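Local atomic coordinates of peroxisomal membrane protein PEX15 (Saccharomyces cerevisiae, PDB entry 5VXV), a protein that anchors the AAA-ATPase pair PEX1 and PEX6 to the peroxisomal membrane, where that complex extracts the receptor PEX5. Residues F45-C49 with I66-F70; T80-L85 with K96-C100; N169-A173 with E197-L201. All blocks are in the same frame, centred on the assembly; numbering follows the deposited sequence. Where two conformers were deposited one is given.

Contact 1: F45-C49 with I66-F70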
loop_
_atom_site.group_PDB
_atom_site.type_symbol
_atom_site.label_atom_id
_atom_site.label_comp_id
_atom_site.label_asym_id
_atom_site.label_seq_id
_atom_site.Cartn_x
_atom_site.Cartn_y
_atom_site.Cartn_z
ATOM N N PHE A 45 -5.011 5.680 -11.963
ATOM C CA PHE A 45 -5.366 6.387 -10.739
ATOM C C PHE A 45 -4.506 5.928 -9.568
ATOM O O PHE A 45 -3.953 6.750 -8.829
ATOM C CB PHE A 45 -6.848 6.179 -10.436
ATOM C CG PHE A 45 -7.282 6.774 -9.133
ATOM C CD1 PHE A 45 -7.391 8.145 -8.989
ATOM C CD2 PHE A 45 -7.579 5.961 -8.050
ATOM C CE1 PHE A 45 -7.790 8.698 -7.793
ATOM C CE2 PHE A 45 -7.981 6.509 -6.851
ATOM C CZ PHE A 45 -8.087 7.877 -6.720
ATOM N N VAL A 46 -4.375 4.612 -9.385
ATOM C CA VAL A 46 -3.589 4.089 -8.269
ATOM C C VAL A 46 -2.122 4.473 -8.419
ATOM O O VAL A 46 -1.461 4.857 -7.447
ATOM C CB VAL A 46 -3.770 2.563 -8.164
ATOM C CG1 VAL A 46 -2.862 1.979 -7.086
ATOM C CG2 VAL A 46 -5.219 2.225 -7.860
ATOM N N SER A 47 -1.585 4.380 -9.638
ATOM C CA SER A 47 -0.181 4.715 -9.847
ATOM C C SER A 47 0.082 6.191 -9.579
ATOM O O SER A 47 1.109 6.546 -8.986
ATOM C CB SER A 47 0.243 4.346 -11.268
ATOM O OG SER A 47 0.326 2.940 -11.418
ATOM N N ALA A 48 -0.829 7.065 -10.008
ATOM C CA ALA A 48 -0.652 8.494 -9.771
ATOM C C ALA A 48 -0.740 8.813 -8.283
ATOM O O ALA A 48 0.088 9.559 -7.747
ATOM C CB ALA A 48 -1.692 9.290 -10.560
ATOM N N CYS A 49 -1.736 8.250 -7.596
ATOM C CA CYS A 49 -1.877 8.505 -6.166
ATOM C C CYS A 49 -0.677 7.995 -5.383
ATOM O O CYS A 49 -0.308 8.589 -4.363
ATOM C CB CYS A 49 -3.161 7.863 -5.643
ATOM S SG CYS A 49 -4.654 8.731 -6.165
ATOM N N ILE A 66 -10.625 11.141 -4.022
ATOM C CA ILE A 66 -9.550 10.238 -3.615
ATOM C C ILE A 66 -9.903 9.565 -2.295
ATOM O O ILE A 66 -9.783 8.342 -2.148
ATOM C CB ILE A 66 -8.214 10.999 -3.519
ATOM C CG1 ILE A 66 -7.781 11.482 -4.904
ATOM C CG2 ILE A 66 -7.129 10.114 -2.899
ATOM C CD1 ILE A 66 -6.557 12.378 -4.894
ATOM N N LEU A 67 -10.346 10.355 -1.312
ATOM C CA LEU A 67 -10.644 9.807 0.007
ATOM C C LEU A 67 -11.715 8.728 -0.058
ATOM O O LEU A 67 -11.683 7.775 0.729
ATOM C CB LEU A 67 -11.078 10.925 0.958
ATOM C CG LEU A 67 -9.971 11.869 1.431
ATOM C CD1 LEU A 67 -10.552 13.016 2.243
ATOM C CD2 LEU A 67 -8.933 11.119 2.248
ATOM N N ASN A 68 -12.667 8.852 -0.985
ATOM C CA ASN A 68 -13.707 7.838 -1.104
ATOM C C ASN A 68 -13.128 6.496 -1.532
ATOM O O ASN A 68 -13.657 5.444 -1.155
ATOM C CB ASN A 68 -14.773 8.297 -2.097
ATOM C CG ASN A 68 -16.137 7.714 -1.796
ATOM N N ILE A 69 -12.040 6.507 -2.304
ATOM C CA ILE A 69 -11.470 5.256 -2.794
ATOM C C ILE A 69 -10.570 4.596 -1.752
ATOM O O ILE A 69 -10.428 3.368 -1.750
ATOM C CB ILE A 69 -10.697 5.497 -4.104
ATOM C CG1 ILE A 69 -11.597 6.151 -5.161
ATOM C CG2 ILE A 69 -10.115 4.191 -4.639
ATOM C CD1 ILE A 69 -12.858 5.369 -5.499
ATOM N N PHE A 70 -9.942 5.374 -0.865
ATOM C CA PHE A 70 -8.921 4.838 0.033
ATOM C C PHE A 70 -9.284 4.948 1.510
ATOM O O PHE A 70 -8.441 4.647 2.363
ATOM C CB PHE A 70 -7.578 5.532 -0.220
ATOM C CG PHE A 70 -7.050 5.335 -1.614
ATOM C CD1 PHE A 70 -6.803 4.061 -2.104
ATOM C CD2 PHE A 70 -6.792 6.420 -2.428
ATOM C CE1 PHE A 70 -6.318 3.876 -3.380
ATOM C CE2 PHE A 70 -6.309 6.242 -3.709
ATOM C CZ PHE A 70 -6.069 4.966 -4.185
#
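F45 and C49 face I66, I69 and F70 across two helix segments that run steeply across one another, their axes 12.3 Å apart at the closest and crossing at -105°. This is angled helix-helix packing in the predicted cytoplasmic part of PEX15, here an alpha-helical fragment, and it illustrates how widely spaced helices can be bridged by long aromatic side chains. The F45 and F70 rings arrive from opposite directions with nearly parallel planes (3°). They have slid so far apart that they barely overlap, with centroids 5.6 Å from each other; the nearest atoms are F45 CE2 and F70 CE2, 3.6 Å apart. F45 reaches that far because its chi1 of 175° swings the ring away from the backbone N. I66 comes up to the rim of the F45 ring near its plane, I66 CG1 being 4.0 Å from F45 CE1, while I69 CG2 packs against F45 CE2 and also rests over the centre of its neighbour F70. L21 and M24 of helix 17-27 also pack on F45. The C49 sulfur serves both rings: SG lies above the rim of the F45 face and, 3.9 Å from F70 CE2, at the edge of that second ring.

Contact 2: T80-L85 with K96-C100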
loop_
_atom_site.group_PDB
_atom_site.type_symbol
_atom_site.label_atom_id
_atom_site.label_comp_id
_atom_site.label_asym_id
_atom_site.label_seq_id
_atom_site.Cartn_x
_atom_site.Cartn_y
_atom_site.Cartn_z
ATOM N N THR A 80 -13.422 -1.205 -4.456
ATOM C CA THR A 80 -12.114 -1.098 -5.094
ATOM C C THR A 80 -11.162 -2.151 -4.548
ATOM O O THR A 80 -10.407 -2.772 -5.306
ATOM C CB THR A 80 -11.533 0.302 -4.886
ATOM O OG1 THR A 80 -12.447 1.282 -5.386
ATOM C CG2 THR A 80 -10.196 0.448 -5.613
ATOM N N ARG A 81 -11.191 -2.364 -3.231
ATOM C CA ARG A 81 -10.344 -3.377 -2.611
ATOM C C ARG A 81 -10.628 -4.757 -3.190
ATOM O O ARG A 81 -9.698 -5.517 -3.486
ATOM C CB ARG A 81 -10.559 -3.361 -1.094
ATOM C CG ARG A 81 -9.348 -3.768 -0.281
ATOM C CD ARG A 81 -9.357 -3.145 1.110
ATOM N NE ARG A 81 -10.433 -3.653 1.962
ATOM C CZ ARG A 81 -11.411 -2.919 2.494
ATOM N NH1 ARG A 81 -11.491 -1.611 2.277
ATOM N NH2 ARG A 81 -12.323 -3.501 3.259
ATOM N N LYS A 82 -11.908 -5.093 -3.378
ATOM C CA LYS A 82 -12.256 -6.385 -3.960
ATOM C C LYS A 82 -11.662 -6.542 -5.356
ATOM O O LYS A 82 -11.225 -7.635 -5.731
ATOM C CB LYS A 82 -13.775 -6.551 -4.002
ATOM C CG LYS A 82 -14.420 -6.700 -2.633
ATOM C CD LYS A 82 -15.920 -6.921 -2.738
ATOM C CE LYS A 82 -16.554 -7.098 -1.367
ATOM N N ILE A 83 -11.638 -5.460 -6.138
ATOM C CA ILE A 83 -11.084 -5.530 -7.488
ATOM C C ILE A 83 -9.572 -5.700 -7.436
ATOM O O ILE A 83 -9.004 -6.562 -8.116
ATOM C CB ILE A 83 -11.470 -4.274 -8.292
ATOM C CG1 ILE A 83 -12.985 -4.211 -8.496
ATOM C CG2 ILE A 83 -10.746 -4.255 -9.642
ATOM C CD1 ILE A 83 -13.473 -2.893 -9.069
ATOM N N ILE A 84 -8.897 -4.877 -6.635
ATOM C CA ILE A 84 -7.438 -4.871 -6.635
ATOM C C ILE A 84 -6.898 -6.108 -5.928
ATOM O O ILE A 84 -6.032 -6.815 -6.455
ATOM C CB ILE A 84 -6.912 -3.567 -6.009
ATOM C CG1 ILE A 84 -7.244 -2.395 -6.939
ATOM C CG2 ILE A 84 -5.405 -3.646 -5.774
ATOM C CD1 ILE A 84 -6.856 -1.030 -6.414
ATOM N N LEU A 85 -7.395 -6.392 -4.722
ATOM C CA LEU A 85 -6.946 -7.590 -4.021
ATOM C C LEU A 85 -7.398 -8.864 -4.725
ATOM O O LEU A 85 -6.827 -9.933 -4.476
ATOM C CB LEU A 85 -7.448 -7.585 -2.574
ATOM C CG LEU A 85 -6.615 -6.789 -1.565
ATOM C CD1 LEU A 85 -6.495 -5.323 -1.952
ATOM C CD2 LEU A 85 -7.210 -6.933 -0.168
ATOM N N LYS A 96 0.705 -0.795 -3.900
ATOM C CA LYS A 96 0.405 0.619 -4.106
ATOM C C LYS A 96 -0.904 1.005 -3.430
ATOM O O LYS A 96 -0.992 2.056 -2.785
ATOM C CB LYS A 96 0.342 0.945 -5.601
ATOM C CG LYS A 96 1.681 0.904 -6.322
ATOM C CD LYS A 96 1.565 1.420 -7.750
ATOM C CE LYS A 96 2.903 1.338 -8.468
ATOM N NZ LYS A 96 2.861 1.912 -9.848
ATOM N N PHE A 97 -1.937 0.170 -3.572
ATOM C CA PHE A 97 -3.221 0.464 -2.947
ATOM C C PHE A 97 -3.080 0.591 -1.435
ATOM O O PHE A 97 -3.587 1.543 -0.830
ATOM C CB PHE A 97 -4.238 -0.620 -3.307
ATOM C CG PHE A 97 -5.555 -0.465 -2.605
ATOM C CD1 PHE A 97 -6.547 0.348 -3.130
ATOM C CD2 PHE A 97 -5.799 -1.127 -1.413
ATOM C CE1 PHE A 97 -7.755 0.495 -2.476
ATOM C CE2 PHE A 97 -7.007 -0.984 -0.757
ATOM C CZ PHE A 97 -7.985 -0.171 -1.290
ATOM N N PHE A 98 -2.390 -0.362 -0.802
ATOM C CA PHE A 98 -2.204 -0.285 0.644
ATOM C C PHE A 98 -1.458 0.988 1.031
ATOM O O PHE A 98 -1.804 1.643 2.021
ATOM C CB PHE A 98 -1.465 -1.525 1.158
ATOM C CG PHE A 98 -2.311 -2.778 1.202
ATOM C CD1 PHE A 98 -3.632 -2.730 1.620
ATOM C CD2 PHE A 98 -1.781 -4.002 0.827
ATOM C CE1 PHE A 98 -4.405 -3.877 1.664
ATOM C CE2 PHE A 98 -2.552 -5.153 0.870
ATOM C CZ PHE A 98 -3.865 -5.087 1.289
ATOM N N ARG A 99 -0.442 1.370 0.254
ATOM C CA ARG A 99 0.286 2.597 0.566
ATOM C C ARG A 99 -0.627 3.814 0.468
ATOM O O ARG A 99 -0.482 4.772 1.237
ATOM C CB ARG A 99 1.493 2.751 -0.358
ATOM C CG ARG A 99 2.637 1.800 -0.036
ATOM C CD ARG A 99 3.947 2.257 -0.670
ATOM N NE ARG A 99 3.926 2.147 -2.127
ATOM C CZ ARG A 99 4.385 1.107 -2.819
ATOM N NH1 ARG A 99 4.916 0.058 -2.202
ATOM N NH2 ARG A 99 4.314 1.116 -4.141
ATOM N N CYS A 100 -1.580 3.796 -0.468
ATOM C CA CYS A 100 -2.524 4.904 -0.581
ATOM C C CYS A 100 -3.457 4.961 0.624
ATOM O O CYS A 100 -3.768 6.048 1.123
ATOM C CB CYS A 100 -3.325 4.785 -1.878
ATOM S SG CYS A 100 -2.348 5.092 -3.368
#
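F97 buries more surface here than any other residue: its ring, projecting from helix 91-108, enters a pocket on helix 75-86 formed by T80, R81, I84 and L85. With CG anti to the backbone N (chi1 175°), the ring is carried toward the facing helix. Each wall meets a different part of it. In the conformer given, I84 CD1 lies 3.6 Å from F97 CD1, and I84 CG2 also reaches the F97 CB. T80 supplies its methyl, CG2 lying 4.0 Å from F97 CE1, while its hydroxyl is turned back to the carbonyl of Q76 in its own helix.

R81 contributes with its aliphatic part rather than its charge. The chain crosses the ring at about a right angle, and CG and CD both lie near F97 CE2, R81 CG at 3.7 Å. The bend at chi3 then takes the guanidinium elsewhere, so that NH1 hydrogen-bonds the carbonyl oxygen of L72.

Such an arrangement is a knob into a hole, here between consecutive helices that form an antiparallel hairpin, the two segments running at 149° to each other with axes 11.3 Å apart. The four residues of the hole occupy neighbouring positions on two successive turns.

L85 closes the hole and extends the contact to a second aromatic. Its CD1 is 4.3 Å from F97 CD2, and its CD2 approaches F98 CZ to 4.1 Å. L85 and F98 both start off to the side and bring only their ends together, crossing at about a right angle. Helix 112-136 packs behind them, with F129 against L85 and I125 and M126 against F98, while I125 also touches R81.

Contact 3: N169-A173 with E197-L201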
loop_
_atom_site.group_PDB
_atom_site.type_symbol
_atom_site.label_atom_id
_atom_site.label_comp_id
_atom_site.label_asym_id
_atom_site.label_seq_id
_atom_site.Cartn_x
_atom_site.Cartn_y
_atom_site.Cartn_z
ATOM N N ASN A 169 10.903 -8.068 16.835
ATOM C CA ASN A 169 9.730 -8.668 17.459
ATOM C C ASN A 169 8.455 -8.390 16.677
ATOM O O ASN A 169 7.467 -9.115 16.844
ATOM C CB ASN A 169 9.589 -8.159 18.893
ATOM C CG ASN A 169 10.768 -8.549 19.765
HETATM N N MSE A 170 8.448 -7.367 15.832
HETATM C CA MSE A 170 7.291 -7.092 14.994
HETATM C C MSE A 170 7.116 -8.186 13.949
HETATM O O MSE A 170 5.993 -8.583 13.629
HETATM C CB MSE A 170 7.439 -5.739 14.311
HETATM C CG MSE A 170 7.467 -4.580 15.274
HETATM SE SE MSE A 170 7.919 -2.939 14.359
HETATM C CE MSE A 170 7.203 -1.667 15.653
ATOM N N TYR A 171 8.238 -8.668 13.412
ATOM C CA TYR A 171 8.176 -9.765 12.454
ATOM C C TYR A 171 7.738 -11.053 13.138
ATOM O O TYR A 171 6.831 -11.744 12.661
ATOM C CB TYR A 171 9.529 -9.958 11.771
ATOM C CG TYR A 171 9.531 -11.123 10.811
ATOM C CD1 TYR A 171 8.946 -11.010 9.558
ATOM C CD2 TYR A 171 10.105 -12.336 11.158
ATOM C CE1 TYR A 171 8.934 -12.073 8.678
ATOM C CE2 TYR A 171 10.098 -13.406 10.285
ATOM C CZ TYR A 171 9.513 -13.268 9.047
ATOM O OH TYR A 171 9.505 -14.328 8.173
ATOM N N TRP A 172 8.363 -11.388 14.268
ATOM C CA TRP A 172 8.001 -12.619 14.960
ATOM C C TRP A 172 6.564 -12.573 15.459
ATOM O O TRP A 172 5.876 -13.600 15.458
ATOM C CB TRP A 172 8.973 -12.874 16.114
ATOM C CG TRP A 172 10.403 -12.954 15.665
ATOM C CD1 TRP A 172 11.447 -12.191 16.106
ATOM C CD2 TRP A 172 10.943 -13.838 14.675
ATOM N NE1 TRP A 172 12.603 -12.551 15.456
ATOM C CE2 TRP A 172 12.320 -13.560 14.572
ATOM C CE3 TRP A 172 10.394 -14.841 13.868
ATOM C CZ2 TRP A 172 13.157 -14.248 13.693
ATOM C CZ3 TRP A 172 11.228 -15.525 12.999
ATOM C CH2 TRP A 172 12.594 -15.224 12.918
ATOM N N ALA A 173 6.084 -11.395 15.869
ATOM C CA ALA A 173 4.693 -11.277 16.300
ATOM C C ALA A 173 3.737 -11.564 15.151
ATOM O O ALA A 173 2.748 -12.287 15.321
ATOM C CB ALA A 173 4.434 -9.885 16.875
ATOM N N GLU A 197 12.520 -14.184 4.414
ATOM C CA GLU A 197 12.665 -13.950 5.845
ATOM C C GLU A 197 14.018 -13.326 6.158
ATOM O O GLU A 197 14.101 -12.356 6.919
ATOM C CB GLU A 197 12.487 -15.255 6.621
ATOM C CG GLU A 197 12.694 -15.081 8.121
ATOM C CD GLU A 197 12.147 -16.236 8.931
ATOM O OE1 GLU A 197 12.953 -16.976 9.534
ATOM O OE2 GLU A 197 10.911 -16.403 8.963
ATOM N N ASP A 198 15.092 -13.878 5.584
ATOM C CA ASP A 198 16.419 -13.301 5.776
ATOM C C ASP A 198 16.426 -11.825 5.395
ATOM O O ASP A 198 16.936 -10.979 6.139
ATOM C CB ASP A 198 17.458 -14.061 4.948
ATOM C CG ASP A 198 17.593 -15.518 5.354
ATOM O OD1 ASP A 198 17.303 -15.849 6.524
ATOM O OD2 ASP A 198 18.000 -16.333 4.494
ATOM N N ALA A 199 15.853 -11.501 4.236
ATOM C CA ALA A 199 15.891 -10.128 3.746
ATOM C C ALA A 199 15.102 -9.190 4.649
ATOM O O ALA A 199 15.550 -8.072 4.931
ATOM C CB ALA A 199 15.354 -10.073 2.317
ATOM N N ILE A 200 13.923 -9.618 5.107
ATOM C CA ILE A 200 13.106 -8.766 5.968
ATOM C C ILE A 200 13.836 -8.478 7.272
ATOM O O ILE A 200 13.878 -7.336 7.744
ATOM C CB ILE A 200 11.733 -9.416 6.218
ATOM C CG1 ILE A 200 10.931 -9.452 4.917
ATOM C CG2 ILE A 200 10.956 -8.664 7.299
ATOM C CD1 ILE A 200 9.686 -10.304 4.984
ATOM N N LEU A 201 14.415 -9.512 7.885
ATOM C CA LEU A 201 15.131 -9.305 9.140
ATOM C C LEU A 201 16.327 -8.382 8.943
ATOM O O LEU A 201 16.616 -7.539 9.801
ATOM C CB LEU A 201 15.564 -10.649 9.725
ATOM C CG LEU A 201 14.406 -11.540 10.183
ATOM C CD1 LEU A 201 14.875 -12.969 10.397
ATOM C CD2 LEU A 201 13.773 -10.990 11.455
#
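Y171 and E197 provide the polar link of this contact, a hydrogen bond of 2.6 Å from Y171 OH to E197 OE2. The donor meets the anti lone pair of OE2, the one turned away from OE1, and the carboxylate plane stands at 80° to the ring. E197 gets there with an extended chain that leaves the backbone N behind it (chi1 177°), and its CG and CD lie alongside the phenol oxygen. OE2 has a second partner, the hydroxyl of S182 at the start of helix 181-187, and K186 of that helix also packs on E197. The other oxygen, E197 OE1, approaches the outer edge of the W172 indole near its plane, 3.8 Å from W172 CH2.

Apolar packing occupies the rest of the interface. I200 CG2 lies 3.8 Å from Y171 CD1, and L201 CD2 is 3.9 Å from Y171 CD2, so that the two aliphatic chains meet the two halves of the ring, each crossing it at about a right angle. L201 also puts CD1 3.9 Å from W172 CZ2 and thus serves both aromatics with its two methyls. Within helix 168-177 the aromatics pack on each other, Y171 CD2 lying over one face of the indole toward its rim, and W172 lies on the solvent side. L185 of helix 181-187 touches Y171, E197 and I200.

These segments belong to helices 168-177 and 196-217, which run largely antiparallel at 143° near the C-terminal end of this fragment. The pair exemplifies how a buried acid can be accommodated between helices. With two hydroxyls hydrogen-bonded to one oxygen, the negative charge of the carboxylate is probably dispersed in part over those bonds.

In the fold
Contacts 1 and 2 are two parts of one core. Helices 60-70 and 75-86 follow each other in the chain, and the F70 ring of contact 1 packs on both F97 and C100 of contact 2, F70 CE1 lying 3.5 Å from F97 CD1. At the rim of this core, S47 probably hydrogen-bonds K96. Contact 3 stands apart, its centre about 30 Å from that of contact 1 and on the opposite side of the chain's centre. The chemistry follows the place: rings, methyls and a sulfur meet without cross-segment hydrogen bonds in the interior, whereas 169-173 with 197-201, partly at the surface, adds a tyrosine-glutamate bond and an exposed tryptophan.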